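Local coordinates for PA14 domain-containing protein (Clostridium clariflavum, PDB 6QDI) that probably senses plant cell-wall polysaccharides outside the cell, through two calcium-binding PA14 domains of a membrane-bound RsgI-type anti-sigma factor, at residues W49-Y57 with V133-A141; G154-F162 with E172-F181. One frame throughout, in Å; residues are numbered along the deposited sequence. Where two conformers were deposited one is given.

Contact 1. Residues W49-Y57 with V133-A141; sequences WTGKIRPLY and VPTECLYPA
In one of its two conformers, Arg54 meets Tyr139 where strand 44-53 ends and strand 138-140 begins: NE of Arg54 gives a hydrogen bond to OH of Tyr139 (2.9 Å), guanidinium and ring 77° apart. The arginine chain runs out straight, CG trans to the backbone N (chi1 175°), then bends at chi3. In this conformer the guanidinium has one face over CA of Cys137 and NH2 2.9 Å from O of Glu136. The small, only weakly polar SG of Cys137 packs against CD1 of Leu56 (3.5 Å). Strand 138-140 pairs antiparallel with the end of strand 44-53 in a sheet of the first PA14 domain. Lys52 and Tyr139 form a hydrogen-bonded pair, N of Lys52 lying 2.8 Å from O of Tyr139, and N of Arg54 extends the pairing to O of Cys137. Gly51 lets its CA come within 3.1 Å of O of Tyr139, where a CB would clash. Ile53 turns to the buried face, its CG1 4.0 Å from CD2 of Leu138 and its CD1 against CG1 of Val133; Trp123 covers both Ile53 and Val133. On the other face, Lys52 carries its amine away to a salt bridge with Asp105.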
loop_
_atom_site.group_PDB
_atom_site.type_symbol
_atom_site.label_atom_id
_atom_site.label_comp_id
_atom_site.label_asym_id
_atom_site.label_seq_id
_atom_site.Cartn_x
_atom_site.Cartn_y
_atom_site.Cartn_z
ATOM N N TRP A 49 -10.189 3.004 6.877
ATOM C CA TRP A 49 -11.501 3.649 6.976
ATOM C C TRP A 49 -11.477 4.745 8.009
ATOM O O TRP A 49 -10.966 4.559 9.128
ATOM C CB TRP A 49 -12.596 2.643 7.360
ATOM C CG TRP A 49 -12.956 1.702 6.268
ATOM C CD1 TRP A 49 -13.799 1.931 5.241
ATOM C CD2 TRP A 49 -12.501 0.350 6.100
ATOM N NE1 TRP A 49 -13.896 0.851 4.441
ATOM C CE2 TRP A 49 -13.107 -0.147 4.947
ATOM C CE3 TRP A 49 -11.600 -0.482 6.817
ATOM C CZ2 TRP A 49 -12.874 -1.422 4.492
ATOM C CZ3 TRP A 49 -11.393 -1.778 6.343
ATOM C CH2 TRP A 49 -12.004 -2.207 5.193
ATOM N N THR A 50 -12.041 5.909 7.655
ATOM C CA THR A 50 -12.117 7.033 8.552
ATOM C C THR A 50 -13.503 7.695 8.485
ATOM O O THR A 50 -14.158 7.752 7.434
ATOM C CB THR A 50 -11.038 8.106 8.253
ATOM O OG1 THR A 50 -11.084 8.443 6.876
ATOM C CG2 THR A 50 -9.649 7.591 8.619
ATOM N N GLY A 51 -13.882 8.246 9.622
ATOM C CA GLY A 51 -15.078 9.057 9.700
ATOM C C GLY A 51 -15.494 9.168 11.142
ATOM O O GLY A 51 -14.657 9.221 12.060
ATOM N N LYS A 52 -16.807 9.229 11.357
ATOM C CA LYS A 52 -17.391 9.349 12.699
ATOM C C LYS A 52 -18.385 8.238 12.936
ATOM O O LYS A 52 -18.969 7.714 11.979
ATOM C CB LYS A 52 -18.111 10.669 12.861
ATOM C CG LYS A 52 -17.288 11.878 12.527
ATOM C CD LYS A 52 -16.296 12.230 13.598
ATOM C CE LYS A 52 -15.815 13.690 13.403
ATOM N NZ LYS A 52 -14.835 14.082 14.430
ATOM N N ILE A 53 -18.534 7.901 14.209
ATOM C CA ILE A 53 -19.511 6.903 14.670
ATOM C C ILE A 53 -20.393 7.529 15.746
ATOM O O ILE A 53 -19.889 8.262 16.597
ATOM C CB ILE A 53 -18.823 5.606 15.150
ATOM C CG1 ILE A 53 -19.838 4.527 15.499
ATOM C CG2 ILE A 53 -17.902 5.860 16.306
ATOM C CD1 ILE A 53 -19.200 3.168 15.714
ATOM N N ARG A 54 -21.695 7.223 15.666
ATOM C CA ARG A 54 -22.713 7.791 16.563
ATOM C C ARG A 54 -23.443 6.668 17.284
ATOM O O ARG A 54 -24.331 6.060 16.699
ATOM C CB ARG A 54 -23.741 8.613 15.773
ATOM C CG ARG A 54 -24.899 9.125 16.626
ATOM C CD ARG A 54 -25.870 9.949 15.807
ATOM N NE ARG A 54 -26.536 9.183 14.767
ATOM C CZ ARG A 54 -27.134 8.010 14.937
ATOM N NH1 ARG A 54 -27.049 7.349 16.097
ATOM N NH2 ARG A 54 -27.741 7.446 13.903
ATOM N N PRO A 55 -23.118 6.399 18.557
ATOM C CA PRO A 55 -23.877 5.391 19.282
ATOM C C PRO A 55 -25.239 5.918 19.707
ATOM O O PRO A 55 -25.409 7.120 19.897
ATOM C CB PRO A 55 -23.037 5.141 20.528
ATOM C CG PRO A 55 -22.328 6.441 20.737
ATOM C CD PRO A 55 -22.051 6.987 19.373
ATOM N N LEU A 56 -26.169 4.997 19.895
ATOM C CA LEU A 56 -27.512 5.353 20.292
ATOM C C LEU A 56 -27.631 5.504 21.812
ATOM O O LEU A 56 -28.571 6.162 22.261
ATOM C CB LEU A 56 -28.540 4.302 19.808
ATOM C CG LEU A 56 -29.056 4.409 18.378
ATOM C CD1 LEU A 56 -27.942 4.272 17.369
ATOM C CD2 LEU A 56 -30.144 3.389 18.107
ATOM N N TYR A 57 -26.776 4.859 22.601
ATOM C CA TYR A 57 -26.918 4.779 24.059
ATOM C C TYR A 57 -25.684 5.245 24.803
ATOM O O TYR A 57 -24.565 5.187 24.257
ATOM C CB TYR A 57 -27.246 3.339 24.474
ATOM C CG TYR A 57 -28.402 2.733 23.670
ATOM C CD1 TYR A 57 -29.710 3.077 23.933
ATOM C CD2 TYR A 57 -28.158 1.817 22.633
ATOM C CE1 TYR A 57 -30.764 2.538 23.189
ATOM C CE2 TYR A 57 -29.191 1.273 21.883
ATOM C CZ TYR A 57 -30.484 1.627 22.158
ATOM O OH TYR A 57 -31.517 1.080 21.430
ATOM N N VAL A 133 -21.953 -2.875 12.699
ATOM C CA VAL A 133 -22.180 -1.456 12.977
ATOM C C VAL A 133 -22.889 -0.881 11.751
ATOM O O VAL A 133 -22.373 -0.987 10.638
ATOM C CB VAL A 133 -20.888 -0.683 13.257
ATOM C CG1 VAL A 133 -21.261 0.763 13.523
ATOM C CG2 VAL A 133 -20.177 -1.258 14.461
ATOM N N PRO A 134 -24.104 -0.335 11.932
ATOM C CA PRO A 134 -24.929 -0.030 10.754
ATOM C C PRO A 134 -24.630 1.305 10.092
ATOM O O PRO A 134 -24.097 2.244 10.732
ATOM C CB PRO A 134 -26.333 -0.008 11.315
ATOM C CG PRO A 134 -26.153 0.424 12.733
ATOM C CD PRO A 134 -24.852 -0.170 13.194
ATOM N N THR A 135 -25.005 1.429 8.836
ATOM C CA THR A 135 -24.646 2.587 8.054
ATOM C C THR A 135 -25.170 3.893 8.635
ATOM O O THR A 135 -24.495 4.935 8.544
ATOM C CB THR A 135 -25.048 2.392 6.578
ATOM O OG1 THR A 135 -24.334 3.305 5.725
ATOM C CG2 THR A 135 -26.554 2.547 6.350
ATOM N N GLU A 136 -26.331 3.857 9.267
ATOM C CA GLU A 136 -26.925 5.094 9.743
ATOM C C GLU A 136 -26.179 5.664 10.950
ATOM O O GLU A 136 -26.455 6.813 11.351
ATOM C CB GLU A 136 -28.412 4.957 10.042
ATOM C CG GLU A 136 -28.733 3.997 11.141
ATOM C CD GLU A 136 -28.884 2.527 10.746
ATOM O OE1 GLU A 136 -28.590 2.121 9.581
ATOM O OE2 GLU A 136 -29.309 1.776 11.668
ATOM N N CYS A 137 -25.254 4.883 11.523
ATOM C CA CYS A 137 -24.440 5.333 12.637
ATOM C C CYS A 137 -22.998 5.722 12.207
ATOM O O CYS A 137 -22.166 6.000 13.069
ATOM C CB CYS A 137 -24.367 4.260 13.701
ATOM S SG CYS A 137 -25.951 3.931 14.472
ATOM N N LEU A 138 -22.735 5.723 10.900
ATOM C CA LEU A 138 -21.394 5.984 10.375
ATOM C C LEU A 138 -21.452 7.166 9.421
ATOM O O LEU A 138 -22.301 7.182 8.525
ATOM C CB LEU A 138 -20.881 4.732 9.670
ATOM C CG LEU A 138 -20.717 3.486 10.548
ATOM C CD1 LEU A 138 -20.402 2.258 9.704
ATOM C CD2 LEU A 138 -19.643 3.682 11.630
ATOM N N TYR A 139 -20.481 8.082 9.536
ATOM C CA TYR A 139 -20.428 9.294 8.702
ATOM C C TYR A 139 -19.031 9.363 8.086
ATOM O O TYR A 139 -18.040 9.241 8.817
ATOM C CB TYR A 139 -20.631 10.533 9.551
ATOM C CG TYR A 139 -21.948 10.543 10.295
ATOM C CD1 TYR A 139 -22.121 9.784 11.455
ATOM C CD2 TYR A 139 -23.005 11.293 9.850
ATOM C CE1 TYR A 139 -23.317 9.770 12.136
ATOM C CE2 TYR A 139 -24.221 11.306 10.540
ATOM C CZ TYR A 139 -24.368 10.549 11.680
ATOM O OH TYR A 139 -25.584 10.545 12.335
ATOM N N PRO A 140 -18.942 9.557 6.778
ATOM C CA PRO A 140 -17.624 9.420 6.146
ATOM C C PRO A 140 -16.747 10.666 6.270
ATOM O O PRO A 140 -17.264 11.791 6.171
ATOM C CB PRO A 140 -17.963 9.122 4.674
ATOM C CG PRO A 140 -19.289 9.798 4.496
ATOM C CD PRO A 140 -20.027 9.612 5.791
ATOM N N ALA A 141 -15.448 10.479 6.490
ATOM C CA ALA A 141 -14.502 11.586 6.426
ATOM C C ALA A 141 -14.424 12.142 5.004
ATOM O O ALA A 141 -14.763 11.483 4.043
ATOM C CB ALA A 141 -13.127 11.127 6.902
#

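Contact 2. Residues G154-F162 with E172-F181; sequences GIGLFYEYF and EKGIDSVIDF
The opening beta hairpin of the second PA14 domain, strands 157-162 and 170-176, is zipped together here by antiparallel backbone pairs and by two tyrosines of the first strand. Tyr159 and Gly174 are a hydrogen-bonded pair, N of Tyr159 2.8 Å from O of Gly174. The Tyr159 side chain takes the position between its backbone N and carbonyl carbon (chi1 74°), which folds the ring across the neighbouring strand. CA of Gly174 makes a CH-pi contact 3.7 Å from the ring centroid; a side chain there would strike CE2, so glycine fits. Against the opposite face lies CZ of Tyr161, toward the rim, and CD1 of Tyr159 sits over the centre of the Tyr161 ring. OH of Tyr159 donates to the anti lone pair of OE2 of Glu172 (2.6 Å), while OE1 of that carboxylate is held by Ser189 and Ser191. Tyr161 approaches Asp176 from the opposite direction and gives its hydroxyl to the syn lone pair of OD2 (2.7 Å). Arg40 of the first domain bridges to OD1 of Asp176 and also bonds OH of Tyr161, and Trp202 donates to OD2, so the buried acid probably stays ionised. On the other face, the Phe158 ring has O of Gly174 over it and CB of Lys173 3.9 Å from its CZ. At the open end of the hairpin, CG2 of Ile175 sits 3.4 Å from O of Ile155, and Gly156 passes where a CB would clash with O of Asp176. This is a beta hairpin whose second strand lies at the margin of a PA14 beta-sandwich sheet.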
loop_
_atom_site.group_PDB
_atom_site.type_symbol
_atom_site.label_atom_id
_atom_site.label_comp_id
_atom_site.label_asym_id
_atom_site.label_seq_id
_atom_site.Cartn_x
_atom_site.Cartn_y
_atom_site.Cartn_z
ATOM N N GLY A 154 4.355 11.309 -18.152
ATOM C CA GLY A 154 4.706 9.935 -17.944
ATOM C C GLY A 154 3.533 9.012 -17.635
ATOM O O GLY A 154 2.508 9.452 -17.132
ATOM N N ILE A 155 3.736 7.736 -17.951
ATOM C CA ILE A 155 2.764 6.692 -17.667
ATOM C C ILE A 155 3.279 5.538 -16.844
ATOM O O ILE A 155 2.482 4.652 -16.478
ATOM C CB ILE A 155 2.126 6.150 -18.990
ATOM C CG1 ILE A 155 3.151 5.470 -19.888
ATOM C CG2 ILE A 155 1.393 7.307 -19.688
ATOM C CD1 ILE A 155 2.508 4.791 -21.085
ATOM N N GLY A 156 4.574 5.509 -16.510
ATOM C CA GLY A 156 5.144 4.410 -15.724
ATOM C C GLY A 156 6.348 3.809 -16.412
ATOM O O GLY A 156 6.791 4.250 -17.470
ATOM N N LEU A 157 6.900 2.767 -15.769
ATOM C CA LEU A 157 7.997 2.000 -16.326
ATOM C C LEU A 157 7.508 0.664 -16.840
ATOM O O LEU A 157 6.555 0.082 -16.319
ATOM C CB LEU A 157 9.124 1.757 -15.293
ATOM C CG LEU A 157 9.875 3.009 -14.835
ATOM C CD1 LEU A 157 10.871 2.645 -13.749
ATOM C CD2 LEU A 157 10.565 3.750 -15.961
ATOM N N PHE A 158 8.212 0.135 -17.854
ATOM C CA PHE A 158 7.932 -1.224 -18.305
ATOM C C PHE A 158 8.403 -2.232 -17.257
ATOM O O PHE A 158 9.473 -2.074 -16.693
ATOM C CB PHE A 158 8.714 -1.445 -19.587
ATOM C CG PHE A 158 8.239 -2.582 -20.359
ATOM C CD1 PHE A 158 7.038 -2.462 -21.107
ATOM C CD2 PHE A 158 8.835 -3.813 -20.276
ATOM C CE1 PHE A 158 6.528 -3.550 -21.790
ATOM C CE2 PHE A 158 8.348 -4.905 -20.976
ATOM C CZ PHE A 158 7.198 -4.758 -21.738
ATOM N N TYR A 159 7.579 -3.255 -17.000
ATOM C CA TYR A 159 7.981 -4.327 -16.100
ATOM C C TYR A 159 8.021 -5.670 -16.772
ATOM O O TYR A 159 7.287 -5.936 -17.732
ATOM C CB TYR A 159 7.026 -4.439 -14.912
ATOM C CG TYR A 159 5.634 -5.029 -15.100
ATOM C CD1 TYR A 159 5.428 -6.397 -15.227
ATOM C CD2 TYR A 159 4.523 -4.202 -15.105
ATOM C CE1 TYR A 159 4.150 -6.907 -15.315
ATOM C CE2 TYR A 159 3.238 -4.707 -15.179
ATOM C CZ TYR A 159 3.044 -6.073 -15.313
ATOM O OH TYR A 159 1.772 -6.548 -15.352
ATOM N N GLU A 160 8.885 -6.524 -16.217
ATOM C CA GLU A 160 8.949 -7.946 -16.563
ATOM C C GLU A 160 9.021 -8.666 -15.214
ATOM O O GLU A 160 9.922 -8.393 -14.407
ATOM C CB GLU A 160 10.194 -8.256 -17.406
ATOM C CG GLU A 160 10.198 -7.575 -18.748
ATOM C CD GLU A 160 11.596 -7.548 -19.343
ATOM O OE1 GLU A 160 12.355 -6.610 -19.064
ATOM O OE2 GLU A 160 11.952 -8.539 -20.012
ATOM N N TYR A 161 8.049 -9.570 -14.963
ATOM C CA TYR A 161 8.000 -10.358 -13.720
ATOM C C TYR A 161 8.467 -11.780 -14.007
ATOM O O TYR A 161 7.995 -12.398 -14.954
ATOM C CB TYR A 161 6.597 -10.383 -13.145
ATOM C CG TYR A 161 5.983 -9.053 -12.723
ATOM C CD1 TYR A 161 6.747 -7.932 -12.438
ATOM C CD2 TYR A 161 4.619 -8.925 -12.564
ATOM C CE1 TYR A 161 6.188 -6.728 -12.036
ATOM C CE2 TYR A 161 4.037 -7.741 -12.168
ATOM C CZ TYR A 161 4.809 -6.620 -11.906
ATOM O OH TYR A 161 4.191 -5.477 -11.518
ATOM N N PHE A 162 9.389 -12.241 -13.160
ATOM C CA PHE A 162 10.060 -13.538 -13.298
ATOM C C PHE A 162 9.749 -14.447 -12.130
ATOM O O PHE A 162 9.719 -14.015 -10.962
ATOM C CB PHE A 162 11.568 -13.300 -13.339
ATOM C CG PHE A 162 12.009 -12.498 -14.556
ATOM C CD1 PHE A 162 12.245 -13.131 -15.776
ATOM C CD2 PHE A 162 12.212 -11.136 -14.465
ATOM C CE1 PHE A 162 12.668 -12.408 -16.890
ATOM C CE2 PHE A 162 12.652 -10.412 -15.567
ATOM C CZ PHE A 162 12.869 -11.047 -16.775
ATOM N N GLU A 172 5.126 -12.444 -16.994
ATOM C CA GLU A 172 4.230 -11.342 -17.271
ATOM C C GLU A 172 5.053 -10.107 -17.613
ATOM O O GLU A 172 6.175 -9.944 -17.085
ATOM C CB GLU A 172 3.375 -11.057 -16.045
ATOM C CG GLU A 172 2.140 -10.199 -16.282
ATOM C CD GLU A 172 1.315 -10.052 -15.027
ATOM O OE1 GLU A 172 0.778 -11.063 -14.601
ATOM O OE2 GLU A 172 1.273 -8.955 -14.419
ATOM N N LYS A 173 4.463 -9.219 -18.410
ATOM C CA LYS A 173 5.044 -7.925 -18.691
ATOM C C LYS A 173 3.943 -6.909 -18.746
ATOM O O LYS A 173 2.773 -7.260 -18.927
ATOM C CB LYS A 173 5.859 -7.935 -19.980
ATOM C CG LYS A 173 5.120 -8.297 -21.243
ATOM C CD LYS A 173 6.069 -8.472 -22.427
ATOM C CE LYS A 173 5.287 -8.686 -23.718
ATOM N NZ LYS A 173 4.547 -9.974 -23.716
ATOM N N GLY A 174 4.312 -5.640 -18.634
ATOM C CA GLY A 174 3.322 -4.580 -18.603
ATOM C C GLY A 174 3.945 -3.272 -18.211
ATOM O O GLY A 174 5.153 -3.087 -18.369
ATOM N N ILE A 175 3.126 -2.352 -17.704
ATOM C CA ILE A 175 3.554 -1.053 -17.201
ATOM C C ILE A 175 3.140 -0.917 -15.734
ATOM O O ILE A 175 1.987 -1.184 -15.384
ATOM C CB ILE A 175 2.989 0.099 -18.059
ATOM C CG1 ILE A 175 3.620 0.047 -19.452
ATOM C CG2 ILE A 175 3.281 1.449 -17.360
ATOM C CD1 ILE A 175 3.010 0.985 -20.454
ATOM N N ASP A 176 4.095 -0.525 -14.881
ATOM C CA ASP A 176 3.833 -0.159 -13.478
ATOM C C ASP A 176 3.917 1.353 -13.338
ATOM O O ASP A 176 4.880 1.960 -13.765
ATOM C CB ASP A 176 4.859 -0.831 -12.533
ATOM C CG ASP A 176 4.476 -2.244 -12.146
ATOM O OD1 ASP A 176 3.267 -2.471 -11.933
ATOM O OD2 ASP A 176 5.376 -3.121 -12.061
ATOM N N SER A 177 2.865 1.937 -12.767
ATOM C CA SER A 177 2.750 3.382 -12.665
ATOM C C SER A 177 3.902 4.041 -11.910
ATOM O O SER A 177 4.395 5.103 -12.298
ATOM C CB SER A 177 1.419 3.679 -11.985
ATOM O OG SER A 177 0.370 3.231 -12.829
ATOM N N VAL A 178 4.224 3.428 -10.771
ATOM C CA VAL A 178 5.319 3.813 -9.910
ATOM C C VAL A 178 6.002 2.572 -9.353
ATOM O O VAL A 178 5.427 1.494 -9.421
ATOM C CB VAL A 178 4.880 4.732 -8.741
ATOM C CG1 VAL A 178 4.389 6.063 -9.215
ATOM C CG2 VAL A 178 3.863 4.048 -7.853
ATOM N N ILE A 179 7.201 2.742 -8.816
ATOM C CA ILE A 179 7.863 1.655 -8.131
ATOM C C ILE A 179 7.735 1.929 -6.626
ATOM O O ILE A 179 8.554 2.598 -6.028
ATOM C CB ILE A 179 9.307 1.482 -8.562
ATOM C CG1 ILE A 179 9.500 1.548 -10.073
ATOM C CG2 ILE A 179 9.876 0.187 -7.942
ATOM C CD1 ILE A 179 8.611 0.644 -10.857
ATOM N N ASP A 180 6.659 1.395 -6.058
ATOM C CA ASP A 180 6.337 1.621 -4.643
ATOM C C ASP A 180 5.613 0.387 -4.153
ATOM O O ASP A 180 4.382 0.385 -4.088
ATOM C CB ASP A 180 5.477 2.868 -4.517
ATOM C CG ASP A 180 5.215 3.261 -3.097
ATOM O OD1 ASP A 180 5.950 2.812 -2.213
ATOM O OD2 ASP A 180 4.296 4.073 -2.859
ATOM N N PHE A 181 6.361 -0.665 -3.856
ATOM C CA PHE A 181 5.791 -1.983 -3.611
ATOM C C PHE A 181 6.151 -2.532 -2.239
ATOM O O PHE A 181 7.298 -2.453 -1.791
ATOM C CB PHE A 181 6.331 -2.991 -4.631
ATOM C CG PHE A 181 5.767 -2.801 -6.019
ATOM C CD1 PHE A 181 4.510 -3.254 -6.322
ATOM C CD2 PHE A 181 6.499 -2.153 -6.993
ATOM C CE1 PHE A 181 4.003 -3.129 -7.582
ATOM C CE2 PHE A 181 5.951 -1.949 -8.250
ATOM C CZ PHE A 181 4.703 -2.456 -8.552
#

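In the fold
Contact 1 closes before contact 2 opens along the chain, and the linker after strand 138-140 leads into strand 157-162. They belong to different PA14 domains and different sheets: contact 1 seats the last strand of the first domain on strand 44-53, whereas contact 2 forms the first hairpin of the second. Their centres are 38 Å apart, on opposite sides of the chain's centre, and their nearest atoms about 17 Å, so they do not touch. Contact 2 nevertheless faces the first domain, with the side chain of Phe181 about 6 Å from the calcium ion bound by Asp10, Asp42 and Ser44. One contact thus finishes a domain; the other begins its tandem partner beside the interface between them.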